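Local coordinates for protein anti-cleavage anti-greA transcription factor gfh1 (Thermus thermophilus, PDB 2F23) that inhibits the catalytic activities of RNA polymerase by partially occluding its substrate-binding site and preventing NTP binding, in an orientation switched by pH, at residues A[14-19]-A[67-72]; A[91-96]-A[145-150]. All blocks are in the same frame, centred on the assembly; numbering follows the deposited sequence.

Interaction 1 (A[14-19]-A[67-72])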
ATOM      1  N   ARG A  14       0.766   9.968   4.316  1.00 10.79           N
ATOM      2  CA  ARG A  14       1.019   9.311   3.044  1.00 10.80           C
ATOM      3  C   ARG A  14      -0.263   8.810   2.393  1.00 10.24           C
ATOM      4  O   ARG A  14      -0.487   9.042   1.209  1.00 10.96           O
ATOM      5  CB  ARG A  14       1.991   8.146   3.220  1.00 15.49           C
ATOM      6  CG  ARG A  14       3.346   8.552   3.769  1.00 19.18           C
ATOM      7  CD  ARG A  14       4.354   7.411   3.700  1.00 24.45           C
ATOM      8  NE  ARG A  14       5.022   7.329   2.403  1.00 29.80           N
ATOM      9  CZ  ARG A  14       4.448   6.918   1.277  1.00 31.36           C
ATOM     10  NH1 ARG A  14       3.178   6.539   1.270  1.00 34.58           N
ATOM     11  NH2 ARG A  14       5.148   6.885   0.151  1.00 33.41           N
ATOM     12  N   LEU A  15      -1.100   8.122   3.165  1.00  9.19           N
ATOM     13  CA  LEU A  15      -2.343   7.599   2.620  1.00  9.61           C
ATOM     14  C   LEU A  15      -3.315   8.694   2.194  1.00  9.20           C
ATOM     15  O   LEU A  15      -4.014   8.542   1.193  1.00  9.47           O
ATOM     16  CB  LEU A  15      -3.008   6.657   3.628  1.00 10.47           C
ATOM     17  CG  LEU A  15      -2.227   5.364   3.877  1.00 11.83           C
ATOM     18  CD1 LEU A  15      -2.966   4.519   4.896  1.00 13.18           C
ATOM     19  CD2 LEU A  15      -2.058   4.596   2.571  1.00 13.41           C
ATOM     20  N   MET A  16      -3.375   9.790   2.946  1.00 10.55           N
ATOM     21  CA  MET A  16      -4.278  10.879   2.576  1.00 11.21           C
ATOM     22  C   MET A  16      -3.805  11.511   1.276  1.00 11.44           C
ATOM     23  O   MET A  16      -4.616  11.859   0.415  1.00 11.14           O
ATOM     24  CB  MET A  16      -4.347  11.950   3.667  1.00 12.96           C
ATOM     25  CG  MET A  16      -5.285  13.119   3.331  1.00 14.31           C
ATOM     26  SD  MET A  16      -7.026  12.627   3.051  1.00 13.43           S
ATOM     27  CE  MET A  16      -7.333  11.872   4.608  1.00 10.88           C
ATOM     28  N   GLN A  17      -2.492  11.667   1.138  1.00 11.14           N
ATOM     29  CA  GLN A  17      -1.935  12.240  -0.083  1.00 12.51           C
ATOM     30  C   GLN A  17      -2.257  11.301  -1.237  1.00 12.81           C
ATOM     31  O   GLN A  17      -2.614  11.746  -2.325  1.00 12.48           O
ATOM     32  CB  GLN A  17      -0.418  12.417   0.036  1.00 14.69           C
ATOM     33  CG  GLN A  17      -0.004  13.367   1.150  1.00 20.30           C
ATOM     34  CD  GLN A  17       1.499  13.445   1.337  1.00 21.65           C
ATOM     35  OE1 GLN A  17       2.198  12.436   1.273  1.00 23.06           O
ATOM     36  NE2 GLN A  17       2.002  14.648   1.589  1.00 25.79           N
ATOM     37  N   GLN A  18      -2.136  10.000  -0.997  1.00 10.61           N
ATOM     38  CA  GLN A  18      -2.437   9.026  -2.039  1.00 11.69           C
ATOM     39  C   GLN A  18      -3.909   9.121  -2.421  1.00 11.28           C
ATOM     40  O   GLN A  18      -4.260   9.027  -3.600  1.00 12.67           O
ATOM     41  CB  GLN A  18      -2.120   7.610  -1.567  1.00 12.43           C
ATOM     42  CG  GLN A  18      -2.315   6.571  -2.659  1.00 16.64           C
ATOM     43  CD  GLN A  18      -2.017   5.164  -2.192  1.00 18.88           C
ATOM     44  OE1 GLN A  18      -1.991   4.227  -2.991  1.00 21.85           O
ATOM     45  NE2 GLN A  18      -1.793   5.005  -0.893  1.00 15.75           N
ATOM     46  N   LEU A  19      -4.771   9.294  -1.424  1.00 10.62           N
ATOM     47  CA  LEU A  19      -6.204   9.416  -1.671  1.00 10.25           C
ATOM     48  C   LEU A  19      -6.497  10.637  -2.545  1.00 12.44           C
ATOM     49  O   LEU A  19      -7.316  10.572  -3.455  1.00 12.06           O
ATOM     50  CB  LEU A  19      -6.968   9.528  -0.350  1.00  9.85           C
ATOM     51  CG  LEU A  19      -8.473   9.813  -0.421  1.00  8.08           C
ATOM     52  CD1 LEU A  19      -9.161   8.779  -1.296  1.00 12.36           C
ATOM     53  CD2 LEU A  19      -9.053   9.788   0.987  1.00 10.98           C
ATOM     54  N   ASP A  67     -11.688   3.796   3.764  1.00 12.93           N
ATOM     55  CA  ASP A  67     -11.995   2.878   4.854  1.00 15.76           C
ATOM     56  C   ASP A  67     -10.898   2.919   5.911  1.00 16.10           C
ATOM     57  O   ASP A  67     -11.170   3.089   7.101  1.00 17.07           O
ATOM     58  CB  ASP A  67     -12.126   1.446   4.328  1.00 18.56           C
ATOM     59  CG  ASP A  67     -12.437   0.451   5.431  1.00 20.39           C
ATOM     60  OD1 ASP A  67     -11.774  -0.605   5.486  1.00 25.12           O
ATOM     61  OD2 ASP A  67     -13.348   0.726   6.239  1.00 23.82           O
ATOM     62  N   ILE A  68      -9.656   2.765   5.467  1.00 13.77           N
ATOM     63  CA  ILE A  68      -8.519   2.771   6.377  1.00 13.20           C
ATOM     64  C   ILE A  68      -8.335   4.108   7.079  1.00 13.31           C
ATOM     65  O   ILE A  68      -8.168   4.161   8.295  1.00 11.86           O
ATOM     66  CB  ILE A  68      -7.227   2.412   5.631  1.00 13.95           C
ATOM     67  CG1 ILE A  68      -7.378   1.019   5.018  1.00 18.56           C
ATOM     68  CG2 ILE A  68      -6.030   2.477   6.579  1.00 16.31           C
ATOM     69  CD1 ILE A  68      -6.183   0.558   4.268  1.00 20.81           C
ATOM     70  N   LEU A  69      -8.375   5.191   6.314  1.00 12.05           N
ATOM     71  CA  LEU A  69      -8.196   6.517   6.881  1.00 12.74           C
ATOM     72  C   LEU A  69      -9.286   6.925   7.865  1.00 13.43           C
ATOM     73  O   LEU A  69      -9.004   7.548   8.890  1.00 14.90           O
ATOM     74  CB  LEU A  69      -8.096   7.551   5.756  1.00 11.97           C
ATOM     75  CG  LEU A  69      -6.769   7.548   4.991  1.00 12.01           C
ATOM     76  CD1 LEU A  69      -6.900   8.423   3.756  1.00 12.61           C
ATOM     77  CD2 LEU A  69      -5.640   8.056   5.892  1.00 12.17           C
ATOM     78  N   SER A  70     -10.526   6.560   7.566  1.00 13.22           N
ATOM     79  CA  SER A  70     -11.641   6.921   8.430  1.00 14.96           C
ATOM     80  C   SER A  70     -11.662   6.155   9.749  1.00 15.02           C
ATOM     81  O   SER A  70     -12.207   6.641  10.742  1.00 18.31           O
ATOM     82  CB  SER A  70     -12.970   6.707   7.693  1.00 15.43           C
ATOM     83  OG  SER A  70     -13.205   5.331   7.450  1.00 17.04           O
ATOM     84  N   ARG A  71     -11.060   4.968   9.768  1.00 14.47           N
ATOM     85  CA  ARG A  71     -11.052   4.152  10.976  1.00 14.26           C
ATOM     86  C   ARG A  71      -9.728   4.171  11.720  1.00 15.04           C
ATOM     87  O   ARG A  71      -9.600   3.584  12.795  1.00 16.36           O
ATOM     88  CB  ARG A  71     -11.414   2.708  10.631  1.00 18.65           C
ATOM     89  CG  ARG A  71     -12.796   2.574  10.013  1.00 18.71           C
ATOM     90  CD  ARG A  71     -13.254   1.129   9.891  1.00 23.23           C
ATOM     91  NE  ARG A  71     -12.415   0.336   8.998  1.00 22.78           N
ATOM     92  CZ  ARG A  71     -11.408  -0.432   9.399  1.00 23.60           C
ATOM     93  NH1 ARG A  71     -11.106  -0.515  10.688  1.00 25.55           N
ATOM     94  NH2 ARG A  71     -10.699  -1.116   8.511  1.00 25.18           N
ATOM     95  N   ALA A  72      -8.748   4.858  11.155  1.00 13.38           N
ATOM     96  CA  ALA A  72      -7.429   4.911  11.757  1.00 13.23           C
ATOM     97  C   ALA A  72      -7.324   5.654  13.080  1.00 13.57           C
ATOM     98  O   ALA A  72      -7.991   6.662  13.310  1.00 13.61           O
ATOM     99  CB  ALA A  72      -6.443   5.508  10.765  1.00 17.47           C
TER

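Interaction 2 (A[91-96]-A[145-150])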
ATOM      1  N   LEU A  91       2.998  -7.037   7.926  1.00  6.69           N
ATOM      2  CA  LEU A  91       2.595  -5.964   7.021  1.00  7.67           C
ATOM      3  C   LEU A  91       1.229  -6.238   6.408  1.00  9.06           C
ATOM      4  O   LEU A  91       0.812  -7.386   6.284  1.00 10.12           O
ATOM      5  CB  LEU A  91       3.606  -5.850   5.882  1.00  9.74           C
ATOM      6  CG  LEU A  91       5.082  -5.667   6.251  1.00  8.00           C
ATOM      7  CD1 LEU A  91       5.948  -5.952   5.034  1.00 11.71           C
ATOM      8  CD2 LEU A  91       5.305  -4.261   6.772  1.00  8.93           C
ATOM      9  N   GLU A  92       0.535  -5.173   6.021  1.00  9.11           N
ATOM     10  CA  GLU A  92      -0.770  -5.315   5.390  1.00 10.20           C
ATOM     11  C   GLU A  92      -0.934  -4.274   4.295  1.00 10.13           C
ATOM     12  O   GLU A  92      -0.780  -3.078   4.534  1.00  9.29           O
ATOM     13  CB  GLU A  92      -1.902  -5.155   6.408  1.00 11.75           C
ATOM     14  CG  GLU A  92      -3.290  -5.240   5.771  1.00 16.44           C
ATOM     15  CD  GLU A  92      -4.404  -4.929   6.746  1.00 19.48           C
ATOM     16  OE1 GLU A  92      -4.715  -5.789   7.598  1.00 21.91           O
ATOM     17  OE2 GLU A  92      -4.963  -3.814   6.664  1.00 22.97           O
ATOM     18  N   ASP A  93      -1.245  -4.746   3.094  1.00 10.85           N
ATOM     19  CA  ASP A  93      -1.453  -3.884   1.941  1.00 12.00           C
ATOM     20  C   ASP A  93      -2.771  -3.141   2.190  1.00 11.59           C
ATOM     21  O   ASP A  93      -3.826  -3.761   2.319  1.00 11.19           O
ATOM     22  CB  ASP A  93      -1.557  -4.743   0.677  1.00 13.96           C
ATOM     23  CG  ASP A  93      -1.616  -3.919  -0.591  1.00 16.33           C
ATOM     24  OD1 ASP A  93      -2.318  -2.889  -0.596  1.00 17.93           O
ATOM     25  OD2 ASP A  93      -0.968  -4.310  -1.589  1.00 20.22           O
ATOM     26  N   PRO A  94      -2.722  -1.804   2.277  1.00 11.75           N
ATOM     27  CA  PRO A  94      -3.933  -1.016   2.523  1.00 13.38           C
ATOM     28  C   PRO A  94      -4.972  -1.045   1.411  1.00 14.19           C
ATOM     29  O   PRO A  94      -6.146  -0.764   1.652  1.00 16.59           O
ATOM     30  CB  PRO A  94      -3.384   0.390   2.773  1.00 13.56           C
ATOM     31  CG  PRO A  94      -2.138   0.420   1.960  1.00 14.69           C
ATOM     32  CD  PRO A  94      -1.532  -0.938   2.221  1.00 11.15           C
ATOM     33  N   LEU A  95      -4.546  -1.398   0.203  1.00 16.13           N
ATOM     34  CA  LEU A  95      -5.460  -1.443  -0.934  1.00 18.26           C
ATOM     35  C   LEU A  95      -6.103  -2.813  -1.161  1.00 20.02           C
ATOM     36  O   LEU A  95      -7.258  -2.896  -1.581  1.00 20.94           O
ATOM     37  CB  LEU A  95      -4.734  -1.005  -2.213  1.00 19.59           C
ATOM     38  CG  LEU A  95      -4.315   0.466  -2.353  1.00 21.98           C
ATOM     39  CD1 LEU A  95      -5.547   1.357  -2.294  1.00 23.58           C
ATOM     40  CD2 LEU A  95      -3.332   0.845  -1.261  1.00 24.88           C
ATOM     41  N   SER A  96      -5.366  -3.883  -0.879  1.00 20.46           N
ATOM     42  CA  SER A  96      -5.893  -5.230  -1.093  1.00 21.21           C
ATOM     43  C   SER A  96      -6.192  -5.994   0.191  1.00 22.39           C
ATOM     44  O   SER A  96      -6.953  -6.964   0.179  1.00 23.01           O
ATOM     45  CB  SER A  96      -4.911  -6.046  -1.933  1.00 21.38           C
ATOM     46  OG  SER A  96      -3.742  -6.347  -1.187  1.00 18.81           O
ATOM     47  N   GLY A 145       7.155  -7.343  -7.031  1.00 24.68           N
ATOM     48  CA  GLY A 145       7.091  -5.984  -7.535  1.00 23.07           C
ATOM     49  C   GLY A 145       6.906  -4.961  -6.434  1.00 21.71           C
ATOM     50  O   GLY A 145       6.981  -5.292  -5.251  1.00 21.60           O
ATOM     51  N   LYS A 146       6.659  -3.715  -6.827  1.00 20.76           N
ATOM     52  CA  LYS A 146       6.467  -2.619  -5.883  1.00 20.40           C
ATOM     53  C   LYS A 146       5.063  -2.657  -5.289  1.00 19.58           C
ATOM     54  O   LYS A 146       4.072  -2.691  -6.016  1.00 20.50           O
ATOM     55  CB  LYS A 146       6.703  -1.282  -6.592  1.00 20.63           C
ATOM     56  CG  LYS A 146       6.658  -0.050  -5.700  1.00 24.90           C
ATOM     57  CD  LYS A 146       6.800   1.215  -6.542  1.00 26.77           C
ATOM     58  CE  LYS A 146       6.843   2.475  -5.688  1.00 28.86           C
ATOM     59  NZ  LYS A 146       8.070   2.537  -4.847  1.00 31.59           N
ATOM     60  N   ARG A 147       4.985  -2.646  -3.963  1.00 17.92           N
ATOM     61  CA  ARG A 147       3.701  -2.679  -3.272  1.00 17.76           C
ATOM     62  C   ARG A 147       3.747  -1.780  -2.044  1.00 15.83           C
ATOM     63  O   ARG A 147       4.815  -1.539  -1.483  1.00 14.09           O
ATOM     64  CB  ARG A 147       3.375  -4.108  -2.837  1.00 20.87           C
ATOM     65  CG  ARG A 147       3.206  -5.097  -3.979  1.00 23.68           C
ATOM     66  CD  ARG A 147       1.743  -5.391  -4.292  1.00 27.53           C
ATOM     67  NE  ARG A 147       1.061  -4.331  -5.035  1.00 29.72           N
ATOM     68  CZ  ARG A 147       0.566  -3.218  -4.499  1.00 31.17           C
ATOM     69  NH1 ARG A 147       0.669  -2.991  -3.196  1.00 29.75           N
ATOM     70  NH2 ARG A 147      -0.053  -2.333  -5.271  1.00 31.63           N
ATOM     71  N   GLU A 148       2.584  -1.288  -1.634  1.00 13.90           N
ATOM     72  CA  GLU A 148       2.494  -0.425  -0.462  1.00 12.96           C
ATOM     73  C   GLU A 148       1.993  -1.240   0.725  1.00 12.02           C
ATOM     74  O   GLU A 148       1.026  -1.989   0.604  1.00 11.99           O
ATOM     75  CB  GLU A 148       1.546   0.745  -0.746  1.00 16.07           C
ATOM     76  CG  GLU A 148       1.219   1.602   0.465  1.00 17.00           C
ATOM     77  CD  GLU A 148       0.441   2.859   0.104  1.00 18.93           C
ATOM     78  OE1 GLU A 148       1.070   3.919  -0.096  1.00 22.35           O
ATOM     79  OE2 GLU A 148      -0.797   2.781   0.014  1.00 22.04           O
ATOM     80  N   PHE A 149       2.661  -1.102   1.867  1.00  9.71           N
ATOM     81  CA  PHE A 149       2.277  -1.836   3.069  1.00 10.50           C
ATOM     82  C   PHE A 149       2.251  -0.976   4.315  1.00 10.28           C
ATOM     83  O   PHE A 149       3.057  -0.064   4.475  1.00 10.50           O
ATOM     84  CB  PHE A 149       3.249  -2.985   3.356  1.00  9.52           C
ATOM     85  CG  PHE A 149       3.205  -4.094   2.355  1.00 13.75           C
ATOM     86  CD1 PHE A 149       4.107  -4.124   1.295  1.00 17.11           C
ATOM     87  CD2 PHE A 149       2.274  -5.117   2.476  1.00 14.55           C
ATOM     88  CE1 PHE A 149       4.082  -5.162   0.370  1.00 19.00           C
ATOM     89  CE2 PHE A 149       2.241  -6.161   1.554  1.00 16.84           C
ATOM     90  CZ  PHE A 149       3.147  -6.182   0.500  1.00 18.02           C
ATOM     91  N   ARG A 150       1.322  -1.293   5.206  1.00  9.82           N
ATOM     92  CA  ARG A 150       1.215  -0.606   6.486  1.00  9.15           C
ATOM     93  C   ARG A 150       1.844  -1.569   7.482  1.00  9.84           C
ATOM     94  O   ARG A 150       1.606  -2.774   7.411  1.00 10.23           O
ATOM     95  CB  ARG A 150      -0.253  -0.374   6.849  1.00 10.22           C
ATOM     96  CG  ARG A 150      -0.476   0.218   8.232  1.00 10.74           C
ATOM     97  CD  ARG A 150      -1.942   0.577   8.422  1.00 11.91           C
ATOM     98  NE  ARG A 150      -2.800  -0.599   8.346  1.00 15.66           N
ATOM     99  CZ  ARG A 150      -3.123  -1.357   9.389  1.00 16.60           C
ATOM    100  NH1 ARG A 150      -2.659  -1.063  10.596  1.00 20.05           N
ATOM    101  NH2 ARG A 150      -3.911  -2.410   9.223  1.00 17.89           N
TER
HETATM  102  O   HOH W   1      -3.257  -1.801   5.685  1.00 16.43           O

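Interaction 1 (A[14-19]-A[67-72])
L69 projects from the helix 46-71 into the side of helix 9-37, where L15, M16 and L19 receive it. From CB the chain runs to CG, which lies 4.1 Å from L15 CB, and there it forks. The CD2 branch settles on the base of L15, 3.7 Å from L15 CB, close to the backbone of helix 9-37. The CD1 branch takes the other direction and fits between two tips, with M16 CE at 3.6 Å and L19 CD2 at 3.8 Å. M16 starts out along the flank of its helix with CG anti to the backbone N (chi1 -180°); bends at chi2 and chi3 then fold the thioether back, and the terminal methyl does the touching.

Beside this group L15 reaches in the reverse sense: its CD1 meets I68 CG2 at 4.0 Å, the two side chains crossing at about a right angle. The short helical segments run in broadly opposed directions but strongly splayed, 136° apart, with axes 10.3 Å apart at closest approach. That spacing leaves room for interdigitated side chains while the backbones stay apart. L7 and L65 also pack on L15, and V5 on I68. No hydrogen bond joins the segments, and four of the five touching residues are buried, so at this end of the predicted coiled coil the contact is apolar, through leucine and isoleucine carbons and the M16 methyl.

Interaction 2 (A[91-96]-A[145-150])
E92 and R150 form an antiparallel hydrogen-bonded pair where strands 88-92 and 145-155 meet. E92 N donates to R150 O (3.0 Å), and R150 N returns a bond of 2.8 Å to E92 O. The tight end is built round this pair. L91 and F149, both buried, meet with L91 CB 3.7 Å from F149 CD2, and L140 packs on both. P94 is also close, its CD 3.2 Å from E148 O. The polar part of the same end is the side-by-side E92 and R150 chains: R150 NH2 points in its guanidinium plane to E92 OE2 (3.1 Å), but reaches it from 67° out of the carboxylate plane. A water donates to E92 O and OE2 and accepts from R150 NE.

Beyond, the chain turns away toward exposed S96. D93 OD1 accepts from L95 N, an Asx turn, and also from S96 N, which extends it to an Asx motif, while D93 OD2 makes a salt bridge with R147 NH1 at 2.6 Å. This is the looser side, where partly exposed R147 holds D93 by its tip. One bridge pair, a side-chain salt bridge and a shared water hold the end of strand 88-92, and a second salt bridge ties down the turn that follows.

In the fold
Interaction 1 lies in the N-terminal helical hairpin and interaction 2 in the C-terminal mixed sheet, so their meeting joins the two parts of Gfh1. Their centres are 13 Å apart, yet side chains touch directly. Q18 NE2 lies 2.6 Å from E148 OE2, a probable hydrogen bond, while L15 CD2 packs on that same oxygen at 3.4 Å. R14 makes a weak, long ion pair with E148 OE1. From helix 46-71, I68 packs against P94 and L65 on L95, while Q18 of helix 9-37 also touches L95. E148 thus receives polar partners from helix 9-37, Q18 and, weakly, R14, next to the apolar helix contact.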